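Alpha-(N-acetylaminomethylene)succinic acid hydrolase (Mesorhizobium loti, PDB 3KXP) catalyses the last step of vitamin B6 degradation, hydrolysing (E)-2-(acetamidomethylene)succinate to succinic semialdehyde, acetate, ammonia and carbon dioxide. Local coordinates at residues A[116-125]-A[146-155]. Numbering follows the deposited sequence.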
ATOM      1  N   GLU A 116     -25.711   0.374  13.826  1.00 30.07           N
ATOM      2  CA  GLU A 116     -25.073  -0.753  13.171  1.00 30.93           C
ATOM      3  C   GLU A 116     -24.191  -0.223  12.057  1.00 31.13           C
ATOM      4  O   GLU A 116     -24.208   0.972  11.764  1.00 31.88           O
ATOM      5  CB  GLU A 116     -26.127  -1.695  12.593  1.00 33.01           C
ATOM      6  CG  GLU A 116     -27.044  -2.298  13.636  1.00 38.64           C
ATOM      7  CD  GLU A 116     -26.297  -3.156  14.643  1.00 43.99           C
ATOM      8  OE1 GLU A 116     -25.797  -4.241  14.262  1.00 45.94           O
ATOM      9  OE2 GLU A 116     -26.206  -2.739  15.819  1.00 45.23           O
ATOM     10  N   ALA A 117     -23.418  -1.110  11.441  1.00 30.71           N
ATOM     11  CA  ALA A 117     -22.527  -0.726  10.350  1.00 31.48           C
ATOM     12  C   ALA A 117     -23.250   0.111   9.296  1.00 31.24           C
ATOM     13  O   ALA A 117     -22.823   1.225   8.977  1.00 29.89           O
ATOM     14  CB  ALA A 117     -21.923  -1.976   9.703  1.00 30.75           C
ATOM     15  N   ASN A 118     -24.341  -0.435   8.758  1.00 32.73           N
ATOM     16  CA  ASN A 118     -25.130   0.249   7.731  1.00 34.83           C
ATOM     17  C   ASN A 118     -25.534   1.659   8.127  1.00 33.96           C
ATOM     18  O   ASN A 118     -25.441   2.584   7.319  1.00 33.99           O
ATOM     19  CB  ASN A 118     -26.383  -0.555   7.389  1.00 37.99           C
ATOM     20  CG  ASN A 118     -26.094  -1.714   6.457  1.00 45.01           C
ATOM     21  OD1 ASN A 118     -26.976  -2.524   6.161  1.00 48.56           O
ATOM     22  ND2 ASN A 118     -24.854  -1.799   5.983  1.00 46.38           N
ATOM     23  N   ASP A 119     -25.986   1.821   9.366  1.00 32.65           N
ATOM     24  CA  ASP A 119     -26.391   3.134   9.853  1.00 31.37           C
ATOM     25  C   ASP A 119     -25.247   4.123   9.687  1.00 30.16           C
ATOM     26  O   ASP A 119     -25.423   5.163   9.059  1.00 31.15           O
ATOM     27  CB  ASP A 119     -26.815   3.053  11.321  1.00 31.41           C
ATOM     28  CG  ASP A 119     -27.995   2.119  11.529  1.00 32.07           C
ATOM     29  OD1 ASP A 119     -29.035   2.338  10.867  1.00 32.11           O
ATOM     30  OD2 ASP A 119     -27.888   1.171  12.345  1.00 30.61           O
ATOM     31  N   TYR A 120     -24.076   3.797  10.230  1.00 27.82           N
ATOM     32  CA  TYR A 120     -22.922   4.689  10.112  1.00 28.04           C
ATOM     33  C   TYR A 120     -22.465   4.844   8.663  1.00 28.66           C
ATOM     34  O   TYR A 120     -21.989   5.917   8.259  1.00 29.58           O
ATOM     35  CB  TYR A 120     -21.729   4.173  10.928  1.00 26.61           C
ATOM     36  CG  TYR A 120     -21.813   4.352  12.425  1.00 23.21           C
ATOM     37  CD1 TYR A 120     -22.348   3.354  13.237  1.00 22.85           C
ATOM     38  CD2 TYR A 120     -21.302   5.499  13.036  1.00 22.73           C
ATOM     39  CE1 TYR A 120     -22.367   3.484  14.624  1.00 21.39           C
ATOM     40  CE2 TYR A 120     -21.315   5.642  14.421  1.00 22.15           C
ATOM     41  CZ  TYR A 120     -21.850   4.630  15.210  1.00 22.35           C
ATOM     42  OH  TYR A 120     -21.884   4.773  16.581  1.00 21.95           O
ATOM     43  N   ALA A 121     -22.587   3.768   7.890  1.00 27.85           N
ATOM     44  CA  ALA A 121     -22.176   3.786   6.488  1.00 28.34           C
ATOM     45  C   ALA A 121     -23.058   4.730   5.665  1.00 28.64           C
ATOM     46  O   ALA A 121     -22.558   5.505   4.843  1.00 26.07           O
ATOM     47  CB  ALA A 121     -22.225   2.369   5.908  1.00 28.44           C
ATOM     48  N   ASP A 122     -24.369   4.664   5.887  1.00 28.19           N
ATOM     49  CA  ASP A 122     -25.282   5.532   5.163  1.00 28.92           C
ATOM     50  C   ASP A 122     -25.030   6.986   5.555  1.00 28.73           C
ATOM     51  O   ASP A 122     -25.200   7.892   4.731  1.00 30.59           O
ATOM     52  CB  ASP A 122     -26.743   5.149   5.437  1.00 31.78           C
ATOM     53  CG  ASP A 122     -27.104   3.769   4.889  1.00 35.05           C
ATOM     54  OD1 ASP A 122     -26.458   3.318   3.916  1.00 34.66           O
ATOM     55  OD2 ASP A 122     -28.042   3.139   5.423  1.00 36.83           O
ATOM     56  N   ASP A 123     -24.620   7.216   6.802  1.00 25.65           N
ATOM     57  CA  ASP A 123     -24.329   8.580   7.245  1.00 25.30           C
ATOM     58  C   ASP A 123     -23.213   9.170   6.402  1.00 23.87           C
ATOM     59  O   ASP A 123     -23.244  10.348   6.057  1.00 23.17           O
ATOM     60  CB  ASP A 123     -23.889   8.611   8.710  1.00 27.36           C
ATOM     61  CG  ASP A 123     -25.048   8.534   9.673  1.00 28.25           C
ATOM     62  OD1 ASP A 123     -24.791   8.331  10.876  1.00 31.71           O
ATOM     63  OD2 ASP A 123     -26.209   8.680   9.237  1.00 28.02           O
ATOM     64  N   ILE A 124     -22.222   8.341   6.082  1.00 24.11           N
ATOM     65  CA  ILE A 124     -21.071   8.774   5.290  1.00 23.84           C
ATOM     66  C   ILE A 124     -21.474   9.140   3.863  1.00 23.13           C
ATOM     67  O   ILE A 124     -21.058  10.169   3.341  1.00 22.18           O
ATOM     68  CB  ILE A 124     -19.971   7.671   5.275  1.00 24.03           C
ATOM     69  CG1 ILE A 124     -19.496   7.426   6.712  1.00 24.37           C
ATOM     70  CG2 ILE A 124     -18.801   8.084   4.373  1.00 19.53           C
ATOM     71  CD1 ILE A 124     -18.412   6.385   6.854  1.00 24.40           C
ATOM     72  N   ALA A 125     -22.281   8.294   3.236  1.00 23.84           N
ATOM     73  CA  ALA A 125     -22.748   8.563   1.881  1.00 24.70           C
ATOM     74  C   ALA A 125     -23.530   9.876   1.895  1.00 26.64           C
ATOM     75  O   ALA A 125     -23.298  10.765   1.070  1.00 26.24           O
ATOM     76  CB  ALA A 125     -23.642   7.433   1.410  1.00 25.31           C
ATOM     77  N   ARG A 146     -14.060   0.613  10.280  1.00 22.73           N
ATOM     78  CA  ARG A 146     -15.103  -0.345   9.940  1.00 22.89           C
ATOM     79  C   ARG A 146     -16.191   0.361   9.118  1.00 23.25           C
ATOM     80  O   ARG A 146     -16.661  -0.162   8.113  1.00 21.24           O
ATOM     81  CB  ARG A 146     -15.693  -0.945  11.217  1.00 20.98           C
ATOM     82  CG  ARG A 146     -16.864  -1.873  10.977  1.00 22.73           C
ATOM     83  CD  ARG A 146     -18.175  -1.107  11.007  1.00 24.17           C
ATOM     84  NE  ARG A 146     -19.081  -1.786  11.914  1.00 28.03           N
ATOM     85  CZ  ARG A 146     -19.962  -1.184  12.699  1.00 29.15           C
ATOM     86  NH1 ARG A 146     -20.078   0.137  12.701  1.00 26.77           N
ATOM     87  NH2 ARG A 146     -20.711  -1.919  13.506  1.00 31.91           N
ATOM     88  N   ASN A 147     -16.567   1.563   9.543  1.00 23.03           N
ATOM     89  CA  ASN A 147     -17.584   2.323   8.842  1.00 24.32           C
ATOM     90  C   ASN A 147     -17.153   2.698   7.432  1.00 25.16           C
ATOM     91  O   ASN A 147     -17.929   2.546   6.487  1.00 25.79           O
ATOM     92  CB  ASN A 147     -17.946   3.593   9.623  1.00 25.29           C
ATOM     93  CG  ASN A 147     -18.637   3.285  10.941  1.00 26.34           C
ATOM     94  OD1 ASN A 147     -19.156   2.186  11.132  1.00 26.22           O
ATOM     95  ND2 ASN A 147     -18.661   4.259  11.853  1.00 24.50           N
ATOM     96  N   SER A 148     -15.921   3.179   7.283  1.00 23.67           N
ATOM     97  CA  SER A 148     -15.433   3.580   5.970  1.00 22.71           C
ATOM     98  C   SER A 148     -15.381   2.442   4.953  1.00 23.51           C
ATOM     99  O   SER A 148     -15.792   2.617   3.809  1.00 26.02           O
ATOM    100  CB  SER A 148     -14.057   4.224   6.085  1.00 21.45           C
ATOM    101  OG  SER A 148     -14.141   5.457   6.766  1.00 24.98           O
ATOM    102  N   VAL A 149     -14.881   1.279   5.356  1.00 23.29           N
ATOM    103  CA  VAL A 149     -14.800   0.158   4.428  1.00 22.71           C
ATOM    104  C   VAL A 149     -16.204  -0.310   4.031  1.00 25.17           C
ATOM    105  O   VAL A 149     -16.430  -0.694   2.880  1.00 25.30           O
ATOM    106  CB  VAL A 149     -13.997  -1.008   5.031  1.00 20.89           C
ATOM    107  CG1 VAL A 149     -13.946  -2.178   4.048  1.00 17.49           C
ATOM    108  CG2 VAL A 149     -12.582  -0.535   5.369  1.00 19.47           C
ATOM    109  N   THR A 150     -17.147  -0.270   4.975  1.00 25.69           N
ATOM    110  CA  THR A 150     -18.526  -0.665   4.683  1.00 25.65           C
ATOM    111  C   THR A 150     -19.104   0.332   3.669  1.00 25.92           C
ATOM    112  O   THR A 150     -19.757  -0.052   2.703  1.00 25.07           O
ATOM    113  CB  THR A 150     -19.402  -0.656   5.955  1.00 25.76           C
ATOM    114  OG1 THR A 150     -18.870  -1.585   6.908  1.00 27.29           O
ATOM    115  CG2 THR A 150     -20.838  -1.060   5.626  1.00 23.31           C
ATOM    116  N   ALA A 151     -18.830   1.613   3.887  1.00 25.43           N
ATOM    117  CA  ALA A 151     -19.307   2.668   3.003  1.00 25.72           C
ATOM    118  C   ALA A 151     -18.744   2.517   1.589  1.00 25.29           C
ATOM    119  O   ALA A 151     -19.483   2.590   0.607  1.00 23.80           O
ATOM    120  CB  ALA A 151     -18.928   4.036   3.572  1.00 23.94           C
ATOM    121  N   ALA A 152     -17.435   2.316   1.499  1.00 24.59           N
ATOM    122  CA  ALA A 152     -16.755   2.162   0.218  1.00 25.96           C
ATOM    123  C   ALA A 152     -17.302   0.991  -0.598  1.00 26.78           C
ATOM    124  O   ALA A 152     -17.422   1.069  -1.821  1.00 27.88           O
ATOM    125  CB  ALA A 152     -15.259   1.976   0.450  1.00 25.07           C
ATOM    126  N   ALA A 153     -17.628  -0.096   0.087  1.00 26.85           N
ATOM    127  CA  ALA A 153     -18.150  -1.279  -0.575  1.00 29.13           C
ATOM    128  C   ALA A 153     -19.599  -1.090  -1.019  1.00 29.93           C
ATOM    129  O   ALA A 153     -20.049  -1.720  -1.977  1.00 31.12           O
ATOM    130  CB  ALA A 153     -18.043  -2.484   0.359  1.00 27.22           C
ATOM    131  N   LYS A 154     -20.330  -0.229  -0.323  1.00 31.43           N
ATOM    132  CA  LYS A 154     -21.725   0.002  -0.667  1.00 32.07           C
ATOM    133  C   LYS A 154     -21.901   1.207  -1.589  1.00 30.42           C
ATOM    134  O   LYS A 154     -22.857   1.267  -2.350  1.00 31.42           O
ATOM    135  CB  LYS A 154     -22.559   0.177   0.604  1.00 32.28           C
ATOM    136  CG  LYS A 154     -24.060   0.215   0.357  1.00 36.92           C
ATOM    137  CD  LYS A 154     -24.846   0.363   1.657  1.00 38.10           C
ATOM    138  CE  LYS A 154     -26.336   0.563   1.383  1.00 40.60           C
ATOM    139  NZ  LYS A 154     -27.136   0.784   2.637  1.00 40.50           N
ATOM    140  N   TYR A 155     -20.970   2.154  -1.530  1.00 29.89           N
ATOM    141  CA  TYR A 155     -21.033   3.359  -2.364  1.00 29.73           C
ATOM    142  C   TYR A 155     -19.732   3.625  -3.120  1.00 29.68           C
ATOM    143  O   TYR A 155     -19.091   4.662  -2.931  1.00 28.92           O
ATOM    144  CB  TYR A 155     -21.365   4.582  -1.503  1.00 30.31           C
ATOM    145  CG  TYR A 155     -22.629   4.429  -0.700  1.00 31.29           C
ATOM    146  CD1 TYR A 155     -22.583   4.162   0.663  1.00 30.49           C
ATOM    147  CD2 TYR A 155     -23.873   4.546  -1.309  1.00 33.58           C
ATOM    148  CE1 TYR A 155     -23.742   4.015   1.402  1.00 34.23           C
ATOM    149  CE2 TYR A 155     -25.041   4.400  -0.584  1.00 34.82           C
ATOM    150  CZ  TYR A 155     -24.971   4.135   0.772  1.00 36.16           C
ATOM    151  OH  TYR A 155     -26.135   3.979   1.487  1.00 37.62           O
TER
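Asp122 makes the hydrogen bonds between the two segments: its OD1 accepts from both Tyr155 and Lys154. Tyr155 OH donates to Asp122 OD1 at 2.5 Å, coming in from above the carboxylate plane, while Lys154 NZ forms a salt bridge at 2.9 Å, using the syn lone pair of Asp122 OD1. Lys154 gets there with CG anti to its backbone N (chi1 -171°) and an extended chain, passing CG near the rim of one face of the Tyr155 ring. On the opposite face sits Ala125, its CB 3.4 Å from the ring centroid, a CH-pi contact almost along the normal. A leucine at Tyr155 would probably cost Asp122 its hydroxyl donor and Ala125 its flat aromatic cover, leaving the carboxylate with Lys154 as its one partner from this helix.

At the other end, Arg146 bends at chi2 and chi3 to lay its guanidinium against the first turn of helix 117-125, where Ala117 CA sits centrally on one face, 3.4 Å from the guanidinium plane. Arg146 NH1 also donates in plane to Asn147 OD1 at 2.7 Å, which helps fix the amide. That amide lies 20° from the plane of the Tyr120 ring, against Tyr120 CB, CG and CD2, and its ND2 bonds Gln102. The phenol oxygen of Tyr120 reaches Thr239.

Between these ends the packing is apolar and small: Ala121 and Ala151 have their CA atoms 4.7 Å apart, Thr150 CG2 rests on Ala121 CB, and Ile124 CD1 lies 4.1 Å from Ala151 CB. Alanines let the axes of 117-125 and 146-154 approach to 8.3 Å, crossing at -68°. In this alpha/beta hydrolase, helix 143-154 follows Ser142, the probable nucleophile; Ile124 and Ser148 lie on Leu138 of strand 136-141 and Phe74 of strand 70-74, seating both helices on the central sheet, while Ala152 packs on strand 159-165.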